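Serine protease (Nocardiopsis alba, PDB 2OUA) probably cleaves peptide bonds as a secreted, acid-stable serine endopeptidase of the chymotrypsin-like S1 family, this chain being its mature protease domain. Local coordinates at residues A[80-85]-A[107-112]; A[94-99]-A[115-120]. All coordinates share one frame; numbering follows the deposited sequence.

Contact 1. Residues A[80-85]-A[107-112]; sequences YNSGGY and TGWYCG
Tyr-80 and Gly-108 have the nearest CA atoms of the two segments, 5.3 Å apart, where the loop between strands 76-78 and 85-87 lies against the start of barrel strand 108-116, whose Cys-111 is disulfide-bonded to Cys-101 of strand 99-104. The loop turns tightly here: Gly-83 N bonds to Tyr-80 O at 2.7 Å, around the short 3-10 segment 81-82. Asn-81 carries the polar contact by gripping both backbone groups of Trp-109. A chi1 of 43° tucks its CG in over its own backbone, turning the amide toward the strand. OD1 accepts from Trp-109 N at 3.0 Å, nearly straight at 172°, and ND2 donates to Trp-109 O at 3.2 Å, in the carbonyl plane on a lone pair. A water donates to Thr-107 O and, weakly, to Asn-81 OD1. Tyr-80 CD1 rests 3.6 Å from Gly-108 CA, while its hydroxyl bonds to Gly-6 O; Ser-82 OG lies 3.3 Å from Trp-109 CD1. Tyr-110 and Gly-112 bond to strand 99-104 through their backbones, so Trp-109 N and O point to the strand's other edge. There two nearly straight bonds fix the amide's rotation and pair the backbone much as a neighbouring strand would.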
loop_
_atom_site.group_PDB
_atom_site.type_symbol
_atom_site.label_atom_id
_atom_site.label_comp_id
_atom_site.label_asym_id
_atom_site.label_seq_id
_atom_site.Cartn_x
_atom_site.Cartn_y
_atom_site.Cartn_z
ATOM N N TYR A 80 1.678 10.263 -10.126
ATOM C CA TYR A 80 3.014 10.688 -10.537
ATOM C C TYR A 80 3.154 11.076 -12.017
ATOM O O TYR A 80 2.573 12.067 -12.464
ATOM C CB TYR A 80 4.025 9.583 -10.195
ATOM C CG TYR A 80 4.278 9.407 -8.709
ATOM C CD1 TYR A 80 3.600 8.433 -7.965
ATOM C CD2 TYR A 80 5.200 10.214 -8.050
ATOM C CE1 TYR A 80 3.852 8.272 -6.593
ATOM C CE2 TYR A 80 5.454 10.064 -6.693
ATOM C CZ TYR A 80 4.785 9.096 -5.969
ATOM O OH TYR A 80 5.071 8.964 -4.626
ATOM N N ASN A 81 3.931 10.288 -12.758
ATOM C CA ASN A 81 4.194 10.508 -14.184
ATOM C C ASN A 81 2.952 10.721 -15.046
ATOM O O ASN A 81 2.998 11.436 -16.048
ATOM C CB ASN A 81 4.986 9.326 -14.747
ATOM C CG ASN A 81 4.463 7.987 -14.242
ATOM O OD1 ASN A 81 4.793 7.560 -13.131
ATOM N ND2 ASN A 81 3.625 7.332 -15.048
ATOM N N SER A 82 1.842 10.094 -14.676
ATOM C CA SER A 82 0.619 10.257 -15.450
ATOM C C SER A 82 -0.131 11.515 -15.031
ATOM O O SER A 82 -1.138 11.883 -15.639
ATOM C CB SER A 82 -0.271 9.029 -15.291
ATOM O OG SER A 82 0.330 7.913 -15.925
ATOM N N GLY A 83 0.378 12.166 -13.985
ATOM C CA GLY A 83 -0.211 13.396 -13.490
ATOM C C GLY A 83 -1.460 13.304 -12.633
ATOM O O GLY A 83 -2.264 12.376 -12.753
ATOM N N GLY A 84 -1.606 14.285 -11.751
ATOM C CA GLY A 84 -2.774 14.352 -10.897
ATOM C C GLY A 84 -2.922 13.245 -9.886
ATOM O O GLY A 84 -1.937 12.646 -9.452
ATOM N N TYR A 85 -4.171 12.972 -9.514
ATOM C CA TYR A 85 -4.469 11.951 -8.524
ATOM C C TYR A 85 -5.689 11.112 -8.848
ATOM O O TYR A 85 -6.557 11.520 -9.612
ATOM C CB TYR A 85 -4.728 12.603 -7.164
ATOM C CG TYR A 85 -3.624 13.498 -6.683
ATOM C CD1 TYR A 85 -3.499 14.805 -7.157
ATOM C CD2 TYR A 85 -2.691 13.037 -5.759
ATOM C CE1 TYR A 85 -2.468 15.632 -6.719
ATOM C CE2 TYR A 85 -1.657 13.852 -5.315
ATOM C CZ TYR A 85 -1.553 15.146 -5.797
ATOM O OH TYR A 85 -0.529 15.950 -5.355
ATOM N N THR A 107 9.188 4.230 -8.662
ATOM C CA THR A 107 8.867 4.189 -10.087
ATOM C C THR A 107 7.666 5.023 -10.506
ATOM O O THR A 107 7.534 5.386 -11.676
ATOM C CB THR A 107 8.603 2.751 -10.532
ATOM O OG1 THR A 107 7.519 2.213 -9.760
ATOM C CG2 THR A 107 9.845 1.894 -10.328
ATOM N N GLY A 108 6.781 5.315 -9.563
ATOM C CA GLY A 108 5.618 6.108 -9.900
ATOM C C GLY A 108 4.335 5.318 -10.088
ATOM O O GLY A 108 4.022 4.411 -9.313
ATOM N N TRP A 109 3.608 5.661 -11.146
ATOM C CA TRP A 109 2.314 5.063 -11.461
ATOM C C TRP A 109 2.340 4.122 -12.665
ATOM O O TRP A 109 2.592 4.546 -13.791
ATOM C CB TRP A 109 1.323 6.218 -11.681
ATOM C CG TRP A 109 -0.063 5.881 -12.145
ATOM C CD1 TRP A 109 -0.518 5.882 -13.440
ATOM C CD2 TRP A 109 -1.204 5.619 -11.319
ATOM N NE1 TRP A 109 -1.873 5.648 -13.463
ATOM C CE2 TRP A 109 -2.321 5.482 -12.178
ATOM C CE3 TRP A 109 -1.393 5.491 -9.935
ATOM C CZ2 TRP A 109 -3.610 5.226 -11.696
ATOM C CZ3 TRP A 109 -2.676 5.233 -9.454
ATOM C CH2 TRP A 109 -3.769 5.104 -10.337
ATOM N N TYR A 110 2.091 2.839 -12.413
ATOM C CA TYR A 110 2.065 1.830 -13.469
ATOM C C TYR A 110 0.779 1.020 -13.377
ATOM O O TYR A 110 0.259 0.789 -12.288
ATOM C CB TYR A 110 3.274 0.892 -13.370
ATOM C CG TYR A 110 4.553 1.496 -13.905
ATOM C CD1 TYR A 110 5.225 2.499 -13.204
ATOM C CD2 TYR A 110 5.073 1.091 -15.135
ATOM C CE1 TYR A 110 6.385 3.085 -13.715
ATOM C CE2 TYR A 110 6.233 1.672 -15.657
ATOM C CZ TYR A 110 6.881 2.668 -14.942
ATOM O OH TYR A 110 8.019 3.252 -15.454
ATOM N N CYS A 111 0.266 0.584 -14.523
ATOM C CA CYS A 111 -0.972 -0.179 -14.526
ATOM C C CYS A 111 -0.841 -1.539 -15.191
ATOM O O CYS A 111 0.054 -1.780 -16.001
ATOM C CB CYS A 111 -2.077 0.617 -15.218
ATOM S SG CYS A 111 -2.357 2.300 -14.572
ATOM N N GLY A 112 -1.755 -2.431 -14.830
ATOM C CA GLY A 112 -1.741 -3.763 -15.389
ATOM C C GLY A 112 -3.062 -4.456 -15.154
ATOM O O GLY A 112 -4.113 -3.808 -15.092
HETATM O O HOH W 1 7.313 6.764 -13.898
#

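Contact 2. Residues A[94-99]-A[115-120]; sequences APIGSQ and QARNQT. With SO4 (sulfate ion), chain D.
Arg-117 starts with CG anti to its carbonyl carbon (chi1 -67°); the chain then stays stretched out to NE, and chi4 (85°) turns the guanidinium so that its edge meets Ala-94 O. Ile-96 meets it: CG1 lies beside the backbone N, and a further turn at chi2 brings CD1 up to the arginine. Ile-96 and Arg-117 run alongside one another with opposed directions, CD1 of Ile-96 coming within 3.8 Å of Arg-117 CG.

NH2 of Arg-117 donates to Ala-94 O at 2.7 Å, in the carbonyl plane, and NH1 adds a weak, more bent bond at 131°. One acceptor thus serves both terminal nitrogens, while NE is taken by a salt bridge to Glu-174, so the planar group is held at two places. The other branch of Ile-96 packs on the strand backbone, with CG2 3.5 Å from Gln-115 O.

A sulfate, probably from the crystallisation liquor, sits beside this pair. Ile-96 N donates to its O2 at 2.8 Å, and the same oxygen lies at the guanidinium edge, 3.4 Å from Arg-117 NH1. The positive charge of the arginine probably helps to hold the anion, although no bond between them is established.

Pro-95 to Ser-98 form a type II beta turn, closed by Ser-98 N to Pro-95 O at 2.9 Å, with Gly-97 at its positive-phi corner. Gly-97 and Ser-98 also form backbone hydrogen bonds with Ile-114, and Ala-94 and Ile-96 pack on that residue's side chain. Gln-115 and Ala-116 form a classic beta bulge opposite Arg-133 of strand 131-134, both bonding to it through the backbone. The contact therefore joins the approach to strand 99-104 to the end of strand 108-116 and the bend at 117-118 that leads into strand 119-123.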
loop_
_atom_site.group_PDB
_atom_site.type_symbol
_atom_site.label_atom_id
_atom_site.label_comp_id
_atom_site.label_asym_id
_atom_site.label_seq_id
_atom_site.Cartn_x
_atom_site.Cartn_y
_atom_site.Cartn_z
ATOM N N ALA A 94 -12.207 -5.634 -7.016
ATOM C CA ALA A 94 -12.272 -5.694 -8.468
ATOM C C ALA A 94 -12.139 -7.151 -8.906
ATOM O O ALA A 94 -11.414 -7.937 -8.288
ATOM C CB ALA A 94 -11.154 -4.853 -9.079
ATOM N N PRO A 95 -12.843 -7.535 -9.980
ATOM C CA PRO A 95 -12.779 -8.915 -10.467
ATOM C C PRO A 95 -11.453 -9.273 -11.125
ATOM O O PRO A 95 -10.717 -8.400 -11.591
ATOM C CB PRO A 95 -13.926 -8.971 -11.471
ATOM C CG PRO A 95 -13.877 -7.592 -12.073
ATOM C CD PRO A 95 -13.733 -6.722 -10.831
ATOM N N ILE A 96 -11.152 -10.567 -11.154
ATOM C CA ILE A 96 -9.946 -11.040 -11.813
ATOM C C ILE A 96 -10.113 -10.555 -13.251
ATOM O O ILE A 96 -11.220 -10.587 -13.783
ATOM C CB ILE A 96 -9.886 -12.585 -11.813
ATOM C CG1 ILE A 96 -9.718 -13.098 -10.379
ATOM C CG2 ILE A 96 -8.757 -13.070 -12.718
ATOM C CD1 ILE A 96 -8.438 -12.656 -9.711
ATOM N N GLY A 97 -9.031 -10.096 -13.868
ATOM C CA GLY A 97 -9.126 -9.610 -15.232
ATOM C C GLY A 97 -9.284 -8.102 -15.292
ATOM O O GLY A 97 -9.072 -7.488 -16.335
ATOM N N SER A 98 -9.659 -7.502 -14.169
ATOM C CA SER A 98 -9.835 -6.057 -14.101
ATOM C C SER A 98 -8.504 -5.322 -14.208
ATOM O O SER A 98 -7.455 -5.855 -13.848
ATOM C CB SER A 98 -10.505 -5.673 -12.780
ATOM O OG SER A 98 -10.461 -4.268 -12.572
ATOM N N GLN A 99 -8.539 -4.095 -14.717
ATOM C CA GLN A 99 -7.316 -3.319 -14.797
ATOM C C GLN A 99 -7.058 -2.835 -13.368
ATOM O O GLN A 99 -7.989 -2.715 -12.569
ATOM C CB GLN A 99 -7.484 -2.113 -15.730
ATOM C CG GLN A 99 -7.874 -2.476 -17.158
ATOM C CD GLN A 99 -7.807 -1.290 -18.105
ATOM O OE1 GLN A 99 -8.411 -0.247 -17.859
ATOM N NE2 GLN A 99 -7.070 -1.448 -19.198
ATOM N N GLN A 115 -4.373 -10.671 -12.028
ATOM C CA GLN A 115 -4.283 -12.015 -12.591
ATOM C C GLN A 115 -4.810 -13.172 -11.752
ATOM O O GLN A 115 -5.447 -14.082 -12.284
ATOM C CB GLN A 115 -2.830 -12.293 -12.988
ATOM C CG GLN A 115 -2.288 -11.294 -14.007
ATOM C CD GLN A 115 -0.836 -11.539 -14.377
ATOM O OE1 GLN A 115 0.018 -11.714 -13.510
ATOM N NE2 GLN A 115 -0.546 -11.533 -15.676
ATOM N N ALA A 116 -4.546 -13.153 -10.453
ATOM C CA ALA A 116 -5.002 -14.235 -9.595
ATOM C C ALA A 116 -4.931 -13.843 -8.131
ATOM O O ALA A 116 -4.122 -12.998 -7.745
ATOM C CB ALA A 116 -4.153 -15.475 -9.834
ATOM N N ARG A 117 -5.786 -14.459 -7.323
ATOM C CA ARG A 117 -5.809 -14.196 -5.892
ATOM C C ARG A 117 -5.388 -15.452 -5.135
ATOM O O ARG A 117 -5.152 -16.502 -5.740
ATOM C CB ARG A 117 -7.212 -13.757 -5.440
ATOM C CG ARG A 117 -7.634 -12.396 -5.996
ATOM C CD ARG A 117 -8.730 -11.741 -5.160
ATOM N NE ARG A 117 -8.789 -10.300 -5.419
ATOM C CZ ARG A 117 -9.468 -9.738 -6.416
ATOM N NH1 ARG A 117 -10.174 -10.491 -7.251
ATOM N NH2 ARG A 117 -9.413 -8.421 -6.597
ATOM N N ASN A 118 -5.275 -15.333 -3.816
ATOM C CA ASN A 118 -4.898 -16.458 -2.968
ATOM C C ASN A 118 -3.530 -17.017 -3.350
ATOM O O ASN A 118 -3.344 -18.231 -3.403
ATOM C CB ASN A 118 -5.944 -17.574 -3.083
ATOM C CG ASN A 118 -7.366 -17.057 -2.953
ATOM O OD1 ASN A 118 -7.757 -16.528 -1.911
ATOM N ND2 ASN A 118 -8.149 -17.211 -4.017
ATOM N N GLN A 119 -2.576 -16.131 -3.606
ATOM C CA GLN A 119 -1.237 -16.554 -3.990
ATOM C C GLN A 119 -0.267 -16.554 -2.812
ATOM O O GLN A 119 -0.342 -15.703 -1.922
ATOM C CB GLN A 119 -0.687 -15.637 -5.091
ATOM C CG GLN A 119 -1.543 -15.575 -6.353
ATOM C CD GLN A 119 -1.581 -16.895 -7.096
ATOM O OE1 GLN A 119 -0.590 -17.309 -7.693
ATOM N NE2 GLN A 119 -2.725 -17.566 -7.051
ATOM N N THR A 120 0.633 -17.528 -2.809
ATOM C CA THR A 120 1.655 -17.614 -1.774
ATOM C C THR A 120 2.984 -17.376 -2.481
ATOM O O THR A 120 3.254 -17.960 -3.537
ATOM C CB THR A 120 1.681 -19.003 -1.089
ATOM O OG1 THR A 120 0.454 -19.211 -0.379
ATOM C CG2 THR A 120 2.841 -19.090 -0.105
HETATM S S SO4 D . -13.671 -12.851 -9.715
HETATM O O1 SO4 D . -14.807 -11.920 -9.844
HETATM O O2 SO4 D . -12.493 -12.120 -9.202
HETATM O O3 SO4 D . -14.038 -13.939 -8.788
HETATM O O4 SO4 D . -13.348 -13.414 -11.037
#

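Strand 108-116 ties the two contacts together: contact 1 uses its beginning and contact 2 its end, their centres 20 Å apart. Their segments alternate along the chain, in the order 80-85, 94-99, 107-112, 115-120, so one barrel strand receives two separate preceding loops, one at each end. They touch directly where Gly-112 O packs 3.8 Å from Gln-99 CB. Strands 99-104 and 108-116 are neighbours in the closed six-stranded barrel, one of the two beta-barrels of the chymotrypsin-like fold. Contact 1 approaches the bound inhibitor 4-(2-aminoethyl)benzenesulfonyl fluoride, the Thr-107 side chain being about 7 Å from it, whereas contact 2 lies away from the active site.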